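Local coordinates for protein cytochrome c, mono-and diheme variant (Methylophaga aminisulfidivorans MP, PDB 7C90) that binds heme c covalently and probably carries electrons in the methanol oxidation system of a marine methylotrophic bacterium, at residues 35-38 and 43-46; 86-91 and 145-150. All coordinates share one frame; numbering follows the deposited sequence.

Overall arrangement
The two contacts follow one another along the chain, contact 1 closing before contact 2 opens, and their centres lie about 21 Å apart with nearest atoms about 8 Å from each other. Contact 1 (35-38 with 43-46) is a surface hairpin-like turn near the N-terminus, ahead of helix 57-65, whose F36 and L45 rest on helix 117-126. Contact 2 (86-91 with 145-150) is buried at the heme, where the end of helix 74-87 and the short helix 89-92 face helix 141-153. Helix 117-126 connects the two regions, since its other neighbours include M148 of contact 2. The peripheral turn thus sits on the helical heme domain without entering the heme attachment site.

Contact 1: residues 35-38 and 43-46; sequences VFRN and DVLD
L45 and F36 meet through a backbone hydrogen bond, L45 N to F36 O at 2.7 Å. A second backbone bond runs the other way, N38 N to D43 O at 2.7 Å. Together they bracket the single bridge between R37 and V44, an antiparallel non-hydrogen-bonded pair. Each acceptor also receives a CA-H...O contact: V44 CA lies 3.4 Å from F36 O, and R37 CA lies 3.3 Å from D43 O.

Van der Waals contacts fill in around this bridge. L45 lays its branched end along the backbone of the other segment, CG 3.6 Å from N38 N, while its CB makes an apolar contact with F36 CB at 4.1 Å. With CG of F36 anti to the carbonyl carbon (chi1 -66°), the ring leads away from L45, and both residues touch helix 117-126. V44 CG2 packs against V35 CG1, an apolar pair crossing at about a right angle, and also lies 3.9 Å from R37 NH1; V35 CG1 lies over one face of that guanidinium, toward its rim.

The polar end of N38 turns into the intervening loop, where OD1 accepts from the backbone N of V40, forming an Asx turn, and from that of T41. R37 N bonds to E122, V35 O to K118 and D46 O to Y125. The chemistry implies a turn held by backbone bonds within it, and by both polar bonds and side-chain packing onto helix 117-126.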
loop_
_atom_site.group_PDB
_atom_site.type_symbol
_atom_site.label_atom_id
_atom_site.label_comp_id
_atom_site.label_asym_id
_atom_site.label_seq_id
_atom_site.Cartn_x
_atom_site.Cartn_y
_atom_site.Cartn_z
ATOM N N VAL A 35 25.971 -7.937 16.185
ATOM C CA VAL A 35 25.368 -6.581 16.136
ATOM C C VAL A 35 24.167 -6.620 15.183
ATOM O O VAL A 35 24.362 -6.738 14.000
ATOM C CB VAL A 35 26.393 -5.509 15.739
ATOM C CG1 VAL A 35 25.797 -4.118 15.808
ATOM C CG2 VAL A 35 27.641 -5.592 16.581
ATOM N N PHE A 36 22.958 -6.551 15.725
ATOM C CA PHE A 36 21.734 -6.527 14.890
ATOM C C PHE A 36 21.395 -5.075 14.556
ATOM O O PHE A 36 21.316 -4.256 15.458
ATOM C CB PHE A 36 20.591 -7.260 15.581
ATOM C CG PHE A 36 20.820 -8.737 15.729
ATOM C CD1 PHE A 36 20.486 -9.610 14.720
ATOM C CD2 PHE A 36 21.413 -9.248 16.862
ATOM C CE1 PHE A 36 20.709 -10.966 14.856
ATOM C CE2 PHE A 36 21.636 -10.605 16.989
ATOM C CZ PHE A 36 21.282 -11.460 15.989
ATOM N N ARG A 37 21.198 -4.799 13.271
ATOM C CA ARG A 37 20.951 -3.413 12.824
ATOM C C ARG A 37 19.664 -3.289 12.008
ATOM O O ARG A 37 19.333 -4.183 11.262
ATOM C CB ARG A 37 22.139 -2.895 12.014
ATOM C CG ARG A 37 23.482 -2.983 12.718
ATOM C CD ARG A 37 24.549 -2.200 11.994
ATOM N NE ARG A 37 25.820 -2.169 12.694
ATOM C CZ ARG A 37 26.222 -1.196 13.501
ATOM N NH1 ARG A 37 25.455 -0.150 13.730
ATOM N NH2 ARG A 37 27.402 -1.269 14.084
ATOM N N ASN A 38 18.989 -2.169 12.217
ATOM C CA ASN A 38 17.792 -1.717 11.483
ATOM C C ASN A 38 18.103 -1.651 9.971
ATOM O O ASN A 38 19.116 -1.075 9.562
ATOM C CB ASN A 38 17.298 -0.408 12.078
ATOM C CG ASN A 38 16.012 0.045 11.430
ATOM O OD1 ASN A 38 16.019 0.443 10.270
ATOM N ND2 ASN A 38 14.909 -0.049 12.161
ATOM N N ASP A 43 20.557 1.883 12.635
ATOM C CA ASP A 43 20.607 1.892 14.127
ATOM C C ASP A 43 20.679 0.460 14.664
ATOM O O ASP A 43 20.073 -0.458 14.061
ATOM C CB ASP A 43 19.389 2.562 14.766
ATOM C CG ASP A 43 19.261 4.063 14.526
ATOM O OD1 ASP A 43 20.275 4.708 14.138
ATOM O OD2 ASP A 43 18.130 4.577 14.738
ATOM N N VAL A 44 21.334 0.296 15.815
ATOM C CA VAL A 44 21.401 -0.997 16.544
ATOM C C VAL A 44 20.006 -1.353 17.036
ATOM O O VAL A 44 19.295 -0.474 17.535
ATOM C CB VAL A 44 22.415 -0.952 17.702
ATOM C CG1 VAL A 44 22.259 -2.160 18.625
ATOM C CG2 VAL A 44 23.832 -0.838 17.154
ATOM N N LEU A 45 19.644 -2.620 16.857
ATOM C CA LEU A 45 18.396 -3.207 17.366
ATOM C C LEU A 45 18.725 -3.779 18.747
ATOM O O LEU A 45 19.684 -4.564 18.838
ATOM C CB LEU A 45 17.920 -4.299 16.403
ATOM C CG LEU A 45 17.412 -3.836 15.036
ATOM C CD1 LEU A 45 16.957 -5.037 14.207
ATOM C CD2 LEU A 45 16.262 -2.850 15.157
ATOM N N ASP A 46 18.025 -3.282 19.760
ATOM C CA ASP A 46 17.957 -3.792 21.149
ATOM C C ASP A 46 16.967 -4.961 21.170
ATOM O O ASP A 46 15.755 -4.731 21.132
ATOM C CB ASP A 46 17.526 -2.670 22.107
ATOM C CG ASP A 46 17.528 -3.060 23.586
ATOM O OD1 ASP A 46 17.671 -4.266 23.885
ATOM O OD2 ASP A 46 17.388 -2.142 24.440
#

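Contact 2: residues 86-91 and 145-150; sequences TACSGC and LHIMAW. With HEC (heme c), chain E.
The CXXCH heme-attachment motif provides one side of this contact, with C88 and C91 as its two cysteines, and I147 of helix 141-153 provides the other. Each cysteine is joined to heme c by a thioether: C88 SG to CAB at 1.8 Å and C91 SG to CAC at 1.8 Å. These bonds tether neighbouring pyrrole rings of the porphyrin to one short turn, in which C91 N bonds to C88 O.

The protein segments themselves touch lightly, without a hydrogen bond between them. I147 reaches from its helix toward the C88 attachment, its CG2 4.2 Å from C88 SG and 3.8 Å from the heme methyl CMB. Because CG2 stands anti to the backbone N, the other branch is left to carry CD1 to the A87 side, 4.5 Å from A87 CB. Heme carbon CBB touches both groups, 3.8 Å from A87 CB and 4.1 Å from I147 CD1, so the three carbons form a compact cluster and the former vinyl group is packed from both segments. On the C91 side, A87 O comes to 3.3 Å from the methyl CMC.

H92, next in sequence, and M132 are the axial ligands of the iron. Across the subunit boundary, C91 packs on C91 of the second subunit. A CXXCH motif with His and Met axial ligands, and a later helix packed beside the attachment site, is consistent with a class I cytochrome c fold.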
loop_
_atom_site.group_PDB
_atom_site.type_symbol
_atom_site.label_atom_id
_atom_site.label_comp_id
_atom_site.label_asym_id
_atom_site.label_seq_id
_atom_site.Cartn_x
_atom_site.Cartn_y
_atom_site.Cartn_z
ATOM N N THR A 86 -1.587 -14.713 9.685
ATOM C CA THR A 86 -2.133 -13.715 10.638
ATOM C C THR A 86 -1.390 -12.364 10.513
ATOM O O THR A 86 -2.061 -11.297 10.508
ATOM C CB THR A 86 -2.114 -14.241 12.080
ATOM O OG1 THR A 86 -2.737 -15.522 12.114
ATOM C CG2 THR A 86 -2.828 -13.292 13.016
ATOM N N ALA A 87 -0.065 -12.378 10.407
ATOM C CA ALA A 87 0.786 -11.187 10.639
ATOM C C ALA A 87 1.202 -10.530 9.340
ATOM O O ALA A 87 1.529 -9.327 9.404
ATOM C CB ALA A 87 1.990 -11.526 11.493
ATOM N N CYS A 88 1.232 -11.265 8.227
ATOM C CA CYS A 88 1.985 -10.872 7.013
ATOM C C CYS A 88 1.112 -10.950 5.761
ATOM O O CYS A 88 1.425 -10.214 4.817
ATOM C CB CYS A 88 3.241 -11.735 6.810
ATOM S SG CYS A 88 4.122 -12.080 8.295
ATOM N N SER A 89 0.146 -11.878 5.683
ATOM C CA SER A 89 -0.506 -12.243 4.389
ATOM C C SER A 89 -1.248 -11.044 3.806
ATOM O O SER A 89 -1.240 -10.878 2.553
ATOM C CB SER A 89 -1.396 -13.485 4.476
ATOM O OG SER A 89 -2.534 -13.305 5.305
ATOM N N GLY A 90 -1.838 -10.217 4.659
ATOM C CA GLY A 90 -2.620 -9.037 4.208
ATOM C C GLY A 90 -1.793 -8.132 3.304
ATOM O O GLY A 90 -2.356 -7.578 2.373
ATOM N N CYS A 91 -0.486 -7.992 3.542
ATOM C CA CYS A 91 0.374 -7.131 2.712
ATOM C C CYS A 91 1.245 -7.947 1.751
ATOM O O CYS A 91 1.657 -7.359 0.764
ATOM C CB CYS A 91 1.268 -6.265 3.593
ATOM S SG CYS A 91 0.319 -5.161 4.651
ATOM N N LEU A 145 11.113 -16.377 14.142
ATOM C CA LEU A 145 11.945 -17.462 13.549
ATOM C C LEU A 145 11.041 -18.526 12.901
ATOM O O LEU A 145 11.411 -19.070 11.877
ATOM C CB LEU A 145 12.839 -18.077 14.626
ATOM C CG LEU A 145 13.856 -17.129 15.241
ATOM C CD1 LEU A 145 14.590 -17.798 16.393
ATOM C CD2 LEU A 145 14.834 -16.678 14.180
ATOM N N HIS A 146 9.887 -18.826 13.481
ATOM C CA HIS A 146 8.878 -19.731 12.864
ATOM C C HIS A 146 8.454 -19.182 11.504
ATOM O O HIS A 146 8.470 -19.923 10.483
ATOM C CB HIS A 146 7.689 -19.902 13.808
ATOM C CG HIS A 146 7.937 -20.913 14.869
ATOM N ND1 HIS A 146 8.420 -20.599 16.095
ATOM C CD2 HIS A 146 7.760 -22.246 14.868
ATOM C CE1 HIS A 146 8.487 -21.686 16.839
ATOM N NE2 HIS A 146 8.103 -22.719 16.099
ATOM N N ILE A 147 8.092 -17.903 11.475
ATOM C CA ILE A 147 7.627 -17.244 10.220
ATOM C C ILE A 147 8.763 -17.302 9.218
ATOM O O ILE A 147 8.508 -17.521 8.033
ATOM C CB ILE A 147 7.149 -15.802 10.494
ATOM C CG1 ILE A 147 5.872 -15.798 11.343
ATOM C CG2 ILE A 147 6.976 -15.044 9.184
ATOM C CD1 ILE A 147 5.392 -14.411 11.744
ATOM N N MET A 148 9.979 -17.010 9.670
ATOM C CA MET A 148 11.164 -17.029 8.774
ATOM C C MET A 148 11.365 -18.433 8.186
ATOM O O MET A 148 11.552 -18.525 6.948
ATOM C CB MET A 148 12.417 -16.576 9.500
ATOM C CG MET A 148 12.428 -15.066 9.685
ATOM S SD MET A 148 13.655 -14.568 10.920
ATOM C CE MET A 148 15.173 -15.240 10.269
ATOM N N ALA A 149 11.317 -19.488 8.993
ATOM C CA ALA A 149 11.470 -20.868 8.446
ATOM C C ALA A 149 10.418 -21.092 7.350
ATOM O O ALA A 149 10.779 -21.592 6.270
ATOM C CB ALA A 149 11.364 -21.915 9.524
ATOM N N TRP A 150 9.168 -20.677 7.566
ATOM C CA TRP A 150 8.082 -20.888 6.564
ATOM C C TRP A 150 8.394 -20.096 5.297
ATOM O O TRP A 150 8.213 -20.625 4.204
ATOM C CB TRP A 150 6.686 -20.564 7.143
ATOM C CG TRP A 150 5.644 -20.802 6.105
ATOM C CD1 TRP A 150 5.095 -21.997 5.741
ATOM C CD2 TRP A 150 5.154 -19.831 5.172
ATOM N NE1 TRP A 150 4.264 -21.822 4.676
ATOM C CE2 TRP A 150 4.291 -20.515 4.289
ATOM C CE3 TRP A 150 5.374 -18.460 4.992
ATOM C CZ2 TRP A 150 3.615 -19.864 3.259
ATOM C CZ3 TRP A 150 4.731 -17.826 3.953
ATOM C CH2 TRP A 150 3.855 -18.515 3.104
HETATM FE FE HEC E . 6.599 -6.616 5.080
HETATM C CHA HEC E . 9.063 -5.231 3.113
HETATM C CHB HEC E . 8.511 -9.329 5.602
HETATM C CHC HEC E . 4.336 -7.688 7.429
HETATM C CHD HEC E . 4.407 -4.240 4.002
HETATM N NA HEC E . 8.488 -7.131 4.484
HETATM C C1A HEC E . 9.332 -6.516 3.682
HETATM C C2A HEC E . 10.623 -7.200 3.465
HETATM C C3A HEC E . 10.474 -8.412 4.251
HETATM C C4A HEC E . 9.091 -8.291 4.768
HETATM C CMA HEC E . 11.375 -9.584 4.433
HETATM C CAA HEC E . 11.800 -6.755 2.681
HETATM C CBA HEC E . 11.768 -7.652 1.455
HETATM C CGA HEC E . 12.959 -7.441 0.580
HETATM O O1A HEC E . 13.997 -6.964 1.073
HETATM O O2A HEC E . 12.806 -7.690 -0.644
HETATM N NB HEC E . 6.469 -8.247 6.303
HETATM C C1B HEC E . 7.279 -9.270 6.340
HETATM C C2B HEC E . 6.883 -10.354 7.264
HETATM C C3B HEC E . 5.645 -9.837 7.837
HETATM C C4B HEC E . 5.494 -8.546 7.181
HETATM C CMB HEC E . 7.600 -11.648 7.519
HETATM C CAB HEC E . 4.754 -10.511 8.884
HETATM C CBB HEC E . 5.419 -10.564 10.215
HETATM N NC HEC E . 4.710 -6.063 5.606
HETATM C C1C HEC E . 3.981 -6.578 6.606
HETATM C C2C HEC E . 2.646 -5.981 6.790
HETATM C C3C HEC E . 2.680 -4.941 5.754
HETATM C C4C HEC E . 3.967 -5.079 5.090
HETATM C CMC HEC E . 1.637 -6.399 7.802
HETATM C CAC HEC E . 1.490 -4.067 5.448
HETATM C CBC HEC E . 0.957 -3.320 6.637
HETATM N ND HEC E . 6.718 -5.034 3.755
HETATM C C1D HEC E . 5.752 -4.194 3.432
HETATM C C2D HEC E . 6.136 -3.136 2.519
HETATM C C3D HEC E . 7.527 -3.408 2.245
HETATM C C4D HEC E . 7.763 -4.582 3.090
HETATM C CMD HEC E . 5.276 -2.035 2.030
HETATM C CAD HEC E . 8.493 -2.631 1.450
HETATM C CBD HEC E . 9.215 -1.778 2.505
HETATM C CGD HEC E . 10.578 -1.234 2.118
HETATM O O1D HEC E . 10.920 -1.236 0.923
HETATM O O2D HEC E . 11.341 -0.744 2.995
#